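Local coordinates for protein genome packaging NTPase B204 (Sulfolobus turreted icosahedral virus 2, PDB 4KFU) that probably hydrolyses ATP to power packaging of viral DNA into the capsid, as a P-loop NTPase of the FtsK-HerA superfamily, at residues F80-S92 with E121-L133. Numbering follows the deposited sequence.
Sequences FFEKLWQASKLHS and EALHANRHAGLGL
The indole of Trp85 is held between two aliphatic groups, Ala122 CB on one face and Leu131 CD1 on the other. Both are CH-pi contacts to the six-membered ring, with Ala122 CB 4.0 Å and Leu131 CD1 3.7 Å from its centroid. Lys89 CG lies over the Leu131 face, toward the rim. At the pyrrole edge stands the carboxylate of Glu121, its plane nearly perpendicular to the indole (87°). Trp85 NE1 donates to Glu121 OE1 at 3.0 Å, the acceptor lying in the ring plane while the indole N-H meets OE1 from above the carboxylate plane. This leaves the syn side of the same oxygen to Lys89 NZ, 2.8 Å from Glu121 OE1 in a salt bridge; a weak second bond runs to OE2. Two donors thus grip OE1 from different directions, which fixes the carboxylate and satisfies the indole nitrogen. Trp85 reaches across because its CG is anti to the backbone N (chi1 -179°), whereas the Lys89 chain bends at chi3 (-73°) to bring its ammonium group to Glu121. Between these two residues, Ser88 CB rests 3.8 Å from Leu131 CD1. Farther along the helix, Ser92 OG donates to Gly130 O (3.0 Å), approaching from above the carbonyl plane, and a water bridges the carbonyl oxygens of Lys89 and Ala129. One turn before Trp85, Phe81 presents its ring edge to Ala122 CB and also meets the ring of His108, a zinc ligand. Leu100 of strand 98-102 adds to the packing around Trp85. Helix 78-95 thereby packs against the end of helix 117-124 and, through the type I turn Arg127-Gly130, the start of strand 131-137, a helix-on-sheet layer characteristic of the alpha/beta core of P-loop NTPases.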
# COMPACT_ATOMS: atom_id res chain seq x y z
N PHE A 80 -4.03 -15.39 7.02
CA PHE A 80 -4.77 -14.19 7.38
C PHE A 80 -5.06 -13.35 6.15
O PHE A 80 -6.18 -12.90 5.97
CB PHE A 80 -4.03 -13.34 8.41
CG PHE A 80 -4.81 -12.14 8.86
CD1 PHE A 80 -5.71 -12.24 9.92
CD2 PHE A 80 -4.68 -10.91 8.22
CE1 PHE A 80 -6.44 -11.14 10.34
CE2 PHE A 80 -5.41 -9.81 8.62
CZ PHE A 80 -6.29 -9.92 9.69
N PHE A 81 -4.04 -13.12 5.31
CA PHE A 81 -4.28 -12.29 4.12
C PHE A 81 -5.36 -12.92 3.23
O PHE A 81 -6.21 -12.21 2.67
CB PHE A 81 -3.02 -12.01 3.30
CG PHE A 81 -3.30 -11.16 2.10
CD1 PHE A 81 -3.51 -9.80 2.23
CD2 PHE A 81 -3.43 -11.73 0.84
CE1 PHE A 81 -3.81 -9.00 1.13
CE2 PHE A 81 -3.74 -10.95 -0.26
CZ PHE A 81 -3.93 -9.59 -0.12
N GLU A 82 -5.35 -14.24 3.11
CA GLU A 82 -6.34 -14.90 2.26
C GLU A 82 -7.75 -14.63 2.77
O GLU A 82 -8.65 -14.29 1.99
CB GLU A 82 -6.05 -16.40 2.13
CG GLU A 82 -4.80 -16.69 1.30
CD GLU A 82 -5.00 -17.82 0.30
OE1 GLU A 82 -4.62 -18.97 0.63
OE2 GLU A 82 -5.54 -17.57 -0.81
N LYS A 83 -7.93 -14.73 4.09
CA LYS A 83 -9.22 -14.48 4.72
C LYS A 83 -9.62 -13.02 4.54
O LYS A 83 -10.76 -12.70 4.21
CB LYS A 83 -9.12 -14.79 6.22
CG LYS A 83 -10.45 -15.00 6.92
CD LYS A 83 -10.32 -14.75 8.43
CE LYS A 83 -9.04 -15.33 9.01
NZ LYS A 83 -8.95 -15.08 10.48
N LEU A 84 -8.66 -12.12 4.75
CA LEU A 84 -8.91 -10.68 4.59
C LEU A 84 -9.31 -10.31 3.17
O LEU A 84 -10.14 -9.42 2.96
CB LEU A 84 -7.66 -9.89 5.00
CG LEU A 84 -7.66 -8.38 4.71
CD1 LEU A 84 -8.77 -7.68 5.47
CD2 LEU A 84 -6.32 -7.75 5.06
N TRP A 85 -8.70 -10.98 2.20
CA TRP A 85 -8.99 -10.70 0.79
C TRP A 85 -10.42 -11.10 0.43
O TRP A 85 -11.13 -10.36 -0.26
CB TRP A 85 -7.96 -11.40 -0.10
CG TRP A 85 -8.16 -11.16 -1.58
CD1 TRP A 85 -8.59 -12.07 -2.51
CD2 TRP A 85 -7.92 -9.94 -2.29
NE1 TRP A 85 -8.65 -11.48 -3.75
CE2 TRP A 85 -8.25 -10.18 -3.65
CE3 TRP A 85 -7.48 -8.67 -1.92
CZ2 TRP A 85 -8.14 -9.19 -4.63
CZ3 TRP A 85 -7.36 -7.69 -2.90
CH2 TRP A 85 -7.70 -7.96 -4.23
N GLN A 86 -10.84 -12.28 0.88
CA GLN A 86 -12.20 -12.74 0.62
C GLN A 86 -13.21 -11.80 1.25
O GLN A 86 -14.23 -11.46 0.63
CB GLN A 86 -12.40 -14.16 1.19
CG GLN A 86 -11.63 -15.26 0.45
CD GLN A 86 -11.98 -15.34 -1.03
OE1 GLN A 86 -13.15 -15.28 -1.42
NE2 GLN A 86 -10.95 -15.48 -1.86
N ALA A 87 -12.93 -11.38 2.48
CA ALA A 87 -13.81 -10.44 3.19
C ALA A 87 -13.80 -9.07 2.50
O ALA A 87 -14.82 -8.38 2.46
CB ALA A 87 -13.40 -10.30 4.66
N SER A 88 -12.64 -8.68 1.96
CA SER A 88 -12.55 -7.39 1.26
C SER A 88 -13.38 -7.38 -0.02
O SER A 88 -13.99 -6.37 -0.36
CB SER A 88 -11.08 -7.05 0.93
OG SER A 88 -10.32 -6.88 2.12
N LYS A 89 -13.36 -8.49 -0.76
CA LYS A 89 -14.17 -8.62 -1.97
C LYS A 89 -15.67 -8.49 -1.67
O LYS A 89 -16.41 -7.82 -2.39
CB LYS A 89 -13.85 -9.94 -2.68
CG LYS A 89 -12.51 -9.94 -3.41
CD LYS A 89 -12.39 -11.09 -4.41
CE LYS A 89 -12.19 -12.43 -3.73
NZ LYS A 89 -11.92 -13.49 -4.74
N LEU A 90 -16.12 -9.11 -0.58
CA LEU A 90 -17.52 -8.98 -0.18
C LEU A 90 -17.82 -7.56 0.30
O LEU A 90 -18.87 -7.00 -0.02
CB LEU A 90 -17.90 -10.04 0.86
CG LEU A 90 -17.88 -11.47 0.31
CD1 LEU A 90 -18.05 -12.52 1.42
CD2 LEU A 90 -18.93 -11.68 -0.77
N HIS A 91 -16.89 -6.97 1.05
CA HIS A 91 -16.99 -5.56 1.40
C HIS A 91 -17.20 -4.70 0.15
O HIS A 91 -18.00 -3.76 0.16
CB HIS A 91 -15.73 -5.10 2.13
CG HIS A 91 -15.68 -3.63 2.40
ND1 HIS A 91 -15.77 -3.11 3.67
CD2 HIS A 91 -15.55 -2.57 1.57
CE1 HIS A 91 -15.70 -1.79 3.61
NE2 HIS A 91 -15.57 -1.44 2.35
N SER A 92 -16.47 -5.02 -0.92
CA SER A 92 -16.54 -4.25 -2.16
C SER A 92 -17.89 -4.42 -2.87
O SER A 92 -18.39 -3.49 -3.52
CB SER A 92 -15.39 -4.64 -3.10
OG SER A 92 -15.54 -4.03 -4.36
N GLU A 121 -4.41 -12.93 -7.17
CA GLU A 121 -5.60 -12.16 -7.53
C GLU A 121 -5.44 -10.67 -7.25
O GLU A 121 -5.86 -9.82 -8.05
CB GLU A 121 -6.82 -12.70 -6.77
CG GLU A 121 -8.12 -12.48 -7.51
CD GLU A 121 -9.36 -12.78 -6.67
OE1 GLU A 121 -9.28 -13.65 -5.77
OE2 GLU A 121 -10.40 -12.14 -6.91
N ALA A 122 -4.83 -10.35 -6.11
CA ALA A 122 -4.65 -8.96 -5.71
C ALA A 122 -3.84 -8.21 -6.75
O ALA A 122 -4.12 -7.04 -7.05
CB ALA A 122 -3.96 -8.91 -4.36
N LEU A 123 -2.82 -8.86 -7.30
CA LEU A 123 -1.88 -8.19 -8.21
C LEU A 123 -2.29 -8.26 -9.68
O LEU A 123 -1.77 -7.52 -10.50
CB LEU A 123 -0.46 -8.76 -8.04
CG LEU A 123 0.28 -8.53 -6.72
CD1 LEU A 123 1.69 -9.10 -6.82
CD2 LEU A 123 0.34 -7.04 -6.33
N HIS A 124 -3.21 -9.17 -10.02
CA HIS A 124 -3.61 -9.31 -11.42
C HIS A 124 -5.10 -9.09 -11.71
O HIS A 124 -5.48 -8.83 -12.85
CB HIS A 124 -3.18 -10.68 -11.98
CG HIS A 124 -1.71 -10.93 -11.92
ND1 HIS A 124 -1.12 -11.65 -10.92
CD2 HIS A 124 -0.71 -10.54 -12.76
CE1 HIS A 124 0.19 -11.71 -11.14
NE2 HIS A 124 0.46 -11.03 -12.24
N ALA A 125 -5.95 -9.22 -10.70
CA ALA A 125 -7.38 -9.16 -10.95
C ALA A 125 -8.07 -8.20 -9.99
O ALA A 125 -9.26 -8.36 -9.69
CB ALA A 125 -7.98 -10.54 -10.84
N ASN A 126 -7.33 -7.20 -9.52
CA ASN A 126 -7.86 -6.34 -8.48
C ASN A 126 -9.03 -5.49 -8.96
O ASN A 126 -9.98 -5.25 -8.21
CB ASN A 126 -6.75 -5.47 -7.87
CG ASN A 126 -6.22 -4.42 -8.82
OD1 ASN A 126 -5.51 -4.74 -9.78
ND2 ASN A 126 -6.55 -3.17 -8.55
N ARG A 127 -8.96 -5.05 -10.22
CA ARG A 127 -10.03 -4.22 -10.77
C ARG A 127 -11.34 -5.00 -10.86
O ARG A 127 -12.40 -4.48 -10.53
CB ARG A 127 -9.64 -3.63 -12.12
CG ARG A 127 -8.36 -2.79 -12.08
CD ARG A 127 -8.38 -1.68 -13.13
NE ARG A 127 -7.04 -1.21 -13.48
CZ ARG A 127 -6.41 -0.21 -12.87
NH1 ARG A 127 -6.98 0.43 -11.87
NH2 ARG A 127 -5.19 0.14 -13.26
N HIS A 128 -11.27 -6.25 -11.28
CA HIS A 128 -12.45 -7.10 -11.36
C HIS A 128 -13.00 -7.41 -9.97
O HIS A 128 -14.19 -7.64 -9.80
CB HIS A 128 -12.14 -8.39 -12.12
CG HIS A 128 -13.21 -9.44 -12.00
ND1 HIS A 128 -13.19 -10.41 -11.03
CD2 HIS A 128 -14.33 -9.66 -12.73
CE1 HIS A 128 -14.25 -11.19 -11.16
NE2 HIS A 128 -14.96 -10.75 -12.18
N ALA A 129 -12.11 -7.39 -8.97
CA ALA A 129 -12.50 -7.66 -7.59
C ALA A 129 -13.05 -6.40 -6.94
O ALA A 129 -13.57 -6.44 -5.81
CB ALA A 129 -11.32 -8.20 -6.80
N GLY A 130 -12.93 -5.28 -7.64
CA GLY A 130 -13.37 -3.98 -7.16
C GLY A 130 -12.52 -3.45 -6.02
O GLY A 130 -13.00 -2.73 -5.16
N LEU A 131 -11.24 -3.82 -6.02
CA LEU A 131 -10.34 -3.42 -4.95
C LEU A 131 -9.09 -2.72 -5.47
O LEU A 131 -8.35 -3.28 -6.28
CB LEU A 131 -9.95 -4.63 -4.09
CG LEU A 131 -11.06 -5.27 -3.24
CD1 LEU A 131 -10.66 -6.65 -2.80
CD2 LEU A 131 -11.39 -4.41 -2.03
N GLY A 132 -8.85 -1.50 -5.01
CA GLY A 132 -7.55 -0.89 -5.18
C GLY A 132 -6.65 -1.34 -4.05
O GLY A 132 -7.12 -1.89 -3.05
N LEU A 133 -5.35 -1.11 -4.19
CA LEU A 133 -4.39 -1.48 -3.16
C LEU A 133 -3.45 -0.33 -2.92
O LEU A 133 -2.97 0.31 -3.88
CB LEU A 133 -3.53 -2.67 -3.60
CG LEU A 133 -3.97 -4.11 -3.71
CD1 LEU A 133 -2.73 -4.91 -4.07
CD2 LEU A 133 -4.55 -4.61 -2.39
O HOH W 1 -15.70 -7.98 -5.07